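Local coordinates for protein BlEst2 (Bacillus licheniformis, PDB 6WPX) that probably hydrolyses ester bonds as a lipase or esterase of the alpha/beta-hydrolase kind, whose C-terminal domain has autoinhibitory effects, at residues 42-45 against 46-49; 70-73 against 74-78. All blocks are in the same frame, centred on the assembly; numbering follows the deposited sequence.

Interaction 1: 42-45 against 46-49; sequences HPDP and AKPP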
loop_
_atom_site.group_PDB
_atom_site.type_symbol
_atom_site.label_atom_id
_atom_site.label_comp_id
_atom_site.label_asym_id
_atom_site.label_seq_id
_atom_site.Cartn_x
_atom_site.Cartn_y
_atom_site.Cartn_z
ATOM N N HIS A 42 36.736 3.428 -15.617
ATOM C CA HIS A 42 36.643 4.644 -16.398
ATOM C C HIS A 42 35.276 5.252 -16.257
ATOM O O HIS A 42 34.382 4.902 -17.042
ATOM C CB HIS A 42 36.983 4.393 -17.887
ATOM C CG HIS A 42 38.359 3.830 -18.076
ATOM N ND1 HIS A 42 38.542 2.516 -18.409
ATOM C CD2 HIS A 42 39.568 4.416 -17.945
ATOM C CE1 HIS A 42 39.849 2.328 -18.456
ATOM N NE2 HIS A 42 40.510 3.449 -18.211
ATOM N N PRO A 43 35.030 6.136 -15.268
ATOM C CA PRO A 43 33.748 6.786 -15.164
ATOM C C PRO A 43 33.507 7.589 -16.437
ATOM O O PRO A 43 34.428 7.932 -17.129
ATOM C CB PRO A 43 33.825 7.720 -13.955
ATOM C CG PRO A 43 35.290 7.730 -13.590
ATOM C CD PRO A 43 35.904 6.472 -14.165
ATOM N N ASP A 44 32.245 7.893 -16.673
ATOM C CA ASP A 44 31.822 8.632 -17.876
ATOM C C ASP A 44 30.978 9.810 -17.417
ATOM O O ASP A 44 30.042 9.576 -16.693
ATOM C CB ASP A 44 31.021 7.654 -18.729
ATOM C CG ASP A 44 30.448 8.138 -20.040
ATOM O OD1 ASP A 44 30.388 9.327 -20.283
ATOM O OD2 ASP A 44 30.036 7.280 -20.762
ATOM N N PRO A 45 31.245 11.052 -17.852
ATOM C CA PRO A 45 30.390 12.158 -17.497
ATOM C C PRO A 45 28.929 11.925 -17.917
ATOM O O PRO A 45 28.102 12.450 -17.279
ATOM C CB PRO A 45 30.961 13.358 -18.253
ATOM C CG PRO A 45 32.367 12.953 -18.596
ATOM C CD PRO A 45 32.361 11.444 -18.694
ATOM N N ALA A 46 28.687 11.174 -19.001
ATOM C CA ALA A 46 27.326 10.890 -19.480
ATOM C C ALA A 46 26.579 9.963 -18.511
ATOM O O ALA A 46 25.352 9.832 -18.608
ATOM C CB ALA A 46 27.367 10.247 -20.867
ATOM N N LYS A 47 27.329 9.308 -17.599
ATOM C CA LYS A 47 26.794 8.366 -16.617
ATOM C C LYS A 47 26.930 8.865 -15.168
ATOM O O LYS A 47 27.903 8.523 -14.494
ATOM C CB LYS A 47 27.450 6.982 -16.770
ATOM C CG LYS A 47 27.143 6.285 -18.079
ATOM C CD LYS A 47 27.902 4.969 -18.161
ATOM C CE LYS A 47 27.645 4.256 -19.453
ATOM N NZ LYS A 47 28.094 5.084 -20.617
ATOM N N PRO A 48 25.929 9.588 -14.618
ATOM C CA PRO A 48 26.045 10.027 -13.214
ATOM C C PRO A 48 26.028 8.835 -12.245
ATOM O O PRO A 48 25.434 7.801 -12.577
ATOM C CB PRO A 48 24.803 10.917 -13.011
ATOM C CG PRO A 48 24.412 11.341 -14.411
ATOM C CD PRO A 48 24.692 10.109 -15.239
ATOM N N PRO A 49 26.665 8.932 -11.053
ATOM C CA PRO A 49 26.574 7.817 -10.104
ATOM C C PRO A 49 25.118 7.626 -9.641
ATOM O O PRO A 49 24.319 8.568 -9.641
ATOM C CB PRO A 49 27.451 8.276 -8.929
ATOM C CG PRO A 49 28.319 9.411 -9.519
ATOM C CD PRO A 49 27.424 10.072 -10.489
#
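The carbonyl oxygen of D44 is gripped twice: K47 N donates to D44 O over 2.9 Å from within the turn, and the guanidinium of R111 adds a bond through NH1. The first of these closes a type I beta turn from D44 to K47, in the loop that leads from strand 34-36 to strand 50-53 of the alpha/beta-hydrolase sheet. P45 takes the second position of the turn, which its ring-restricted backbone suits. The same aspartate also builds an Asx turn, for its OD1 accepts A46 N at 2.8 Å with an N-H...O angle of 151°. With CG held anti to the backbone N (chi1 180°), the carboxylate extends over the A46 amide, which meets OD1 from above the carboxylate plane rather than within it. The methyl of A46 follows close behind, CB lying 3.2 Å from D44 OD1. The other carboxylate oxygen is left for charge pairing: K47 NZ forms a salt bridge with D44 OD2 at 2.9 Å, likewise from above the plane. The lysine reaches it by crossing the aspartate obliquely, extended through CD and CE and bent only at its last torsion (chi4 61°), which turns the ammonium back toward the acid. One residue thus serves the turn in three ways, through its carbonyl and through each carboxylate oxygen. With an alanine in place of D44, the A46 amide would probably lose its side-chain acceptor and the K47 ammonium its countercharge, leaving the lysine end able to swing away from the turn. At the base of the two side chains D44 CB comes within 4.1 Å of K47 CB.

Interaction 2: 70-73 against 74-78; sequences AEQA and WKNGY
N76 sets its CG anti to its own carbonyl carbon (chi1 -75°), which folds the amide back over the helix end to Q72, whose chain bends at chi2 (-72°) to lie alongside it. The two side chains point the same way, their amide planes 33° apart, at the close of helix 69-75, which ends in a Schellman motif. N76 ND2 donates to Q72 O at 2.8 Å, while the backbone N of N76 reaches Q72 O and A73 O only weakly. Water 2 bridges the pair at the far end, donating to Q72 OE1 and accepting from N76 ND2. Q72 NE2 bonds to the carboxylate of D68, just before the helix. The glutamine also lies side by side with K75, K75 CE resting 3.5 Å from Q72 OE1. E71 and K75 pair through water 1, their charged atoms OE1 and NZ being 5.4 Å apart. In the motif proper, G77, with its positive phi, turns the chain, and G77 N bonds to W74 O at 2.9 Å. F264 of helix 260-267 packs against Q72, A73 and N76. The outer bond of the motif is Y78 N to A73 O at 2.8 Å, its donor above the carbonyl plane, and A73 O also sits 3.3 Å from Y78 CB, at the edge of the ring.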
loop_
_atom_site.group_PDB
_atom_site.type_symbol
_atom_site.label_atom_id
_atom_site.label_comp_id
_atom_site.label_asym_id
_atom_site.label_seq_id
_atom_site.Cartn_x
_atom_site.Cartn_y
_atom_site.Cartn_z
ATOM N N ALA A 70 23.935 -3.961 -7.506
ATOM C CA ALA A 70 25.236 -3.290 -7.463
ATOM C C ALA A 70 26.120 -3.722 -8.657
ATOM O O ALA A 70 26.768 -2.883 -9.295
ATOM C CB ALA A 70 25.941 -3.591 -6.146
ATOM N N GLU A 71 26.132 -5.039 -8.946
ATOM C CA GLU A 71 26.901 -5.631 -10.049
ATOM C C GLU A 71 26.335 -5.136 -11.382
ATOM O O GLU A 71 27.101 -4.848 -12.288
ATOM C CB GLU A 71 26.854 -7.166 -9.960
ATOM C CG GLU A 71 27.643 -7.894 -11.029
ATOM C CD GLU A 71 27.672 -9.409 -10.904
ATOM O OE1 GLU A 71 26.612 -10.010 -10.610
ATOM O OE2 GLU A 71 28.746 -9.999 -11.158
ATOM N N GLN A 72 25.012 -5.015 -11.486
ATOM C CA GLN A 72 24.349 -4.496 -12.694
ATOM C C GLN A 72 24.820 -3.062 -12.987
ATOM O O GLN A 72 25.163 -2.750 -14.120
ATOM C CB GLN A 72 22.816 -4.525 -12.523
ATOM C CG GLN A 72 22.237 -5.941 -12.588
ATOM C CD GLN A 72 22.262 -6.533 -13.970
ATOM O OE1 GLN A 72 22.245 -5.825 -14.982
ATOM N NE2 GLN A 72 22.325 -7.848 -14.039
ATOM N N ALA A 73 24.858 -2.218 -11.958
ATOM C CA ALA A 73 25.306 -0.826 -12.073
ATOM C C ALA A 73 26.770 -0.776 -12.501
ATOM O O ALA A 73 27.096 -0.127 -13.499
ATOM C CB ALA A 73 25.101 -0.094 -10.746
ATOM N N TRP A 74 27.642 -1.492 -11.781
ATOM C CA TRP A 74 29.073 -1.541 -12.074
ATOM C C TRP A 74 29.367 -2.073 -13.475
ATOM O O TRP A 74 30.099 -1.415 -14.225
ATOM C CB TRP A 74 29.824 -2.352 -11.011
ATOM C CG TRP A 74 31.310 -2.405 -11.240
ATOM C CD1 TRP A 74 32.228 -1.492 -10.829
ATOM C CD2 TRP A 74 32.023 -3.365 -12.020
ATOM N NE1 TRP A 74 33.480 -1.844 -11.269
ATOM C CE2 TRP A 74 33.387 -2.998 -11.993
ATOM C CE3 TRP A 74 31.648 -4.530 -12.719
ATOM C CZ2 TRP A 74 34.379 -3.740 -12.653
ATOM C CZ3 TRP A 74 32.624 -5.246 -13.391
ATOM C CH2 TRP A 74 33.976 -4.869 -13.331
ATOM N N LYS A 75 28.799 -3.242 -13.855
ATOM C CA LYS A 75 29.108 -3.844 -15.162
ATOM C C LYS A 75 28.624 -2.991 -16.348
ATOM O O LYS A 75 29.112 -3.153 -17.452
ATOM C CB LYS A 75 28.605 -5.297 -15.261
ATOM C CG LYS A 75 27.132 -5.473 -15.565
ATOM C CD LYS A 75 26.826 -6.946 -15.560
ATOM C CE LYS A 75 25.364 -7.279 -15.653
ATOM N NZ LYS A 75 25.193 -8.765 -15.638
ATOM N N ASN A 76 27.696 -2.081 -16.100
ATOM C CA ASN A 76 27.168 -1.184 -17.112
ATOM C C ASN A 76 27.827 0.190 -17.060
ATOM O O ASN A 76 27.367 1.117 -17.722
ATOM C CB ASN A 76 25.651 -1.118 -17.044
ATOM C CG ASN A 76 24.985 -2.363 -17.625
ATOM O OD1 ASN A 76 25.052 -2.607 -18.818
ATOM N ND2 ASN A 76 24.398 -3.220 -16.790
ATOM N N GLY A 77 28.909 0.303 -16.283
ATOM C CA GLY A 77 29.741 1.502 -16.199
ATOM C C GLY A 77 29.254 2.588 -15.267
ATOM O O GLY A 77 29.686 3.739 -15.386
ATOM N N TYR A 78 28.380 2.220 -14.316
ATOM C CA TYR A 78 27.852 3.160 -13.353
ATOM C C TYR A 78 28.460 2.996 -11.989
ATOM O O TYR A 78 28.472 1.899 -11.426
ATOM C CB TYR A 78 26.317 3.061 -13.226
ATOM C CG TYR A 78 25.579 3.748 -14.347
ATOM C CD1 TYR A 78 25.376 3.110 -15.563
ATOM C CD2 TYR A 78 25.149 5.063 -14.219
ATOM C CE1 TYR A 78 24.737 3.754 -16.619
ATOM C CE2 TYR A 78 24.508 5.720 -15.270
ATOM C CZ TYR A 78 24.304 5.059 -16.468
ATOM O OH TYR A 78 23.707 5.697 -17.527
HETATM O O HOH W 1 24.830 -9.035 -12.601
HETATM O O HOH W 2 22.942 -5.537 -17.603
#

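Interaction 1 closes before interaction 2 opens along the chain, and strand 50-53 runs between them. Their centres are about 11 Å apart, toward one end of the alpha/beta domain and well away from the centre of the chain. The turn at 42-49 leads into strand 50-53, and the helix end at 70-78 leads toward strand 80-83, so interaction 1 comes just ahead of the beta-alpha-beta unit 50-53, 69-75, 80-83, and interaction 2 closes its helix. They also touch directly: K47 CG packs 3.5 Å from Y78 CZ, and P48 O lies 3.2 Å from Y78 CD2. The tyrosine after the helix thus joins the loop before strand 50-53 to the connection into strand 80-83.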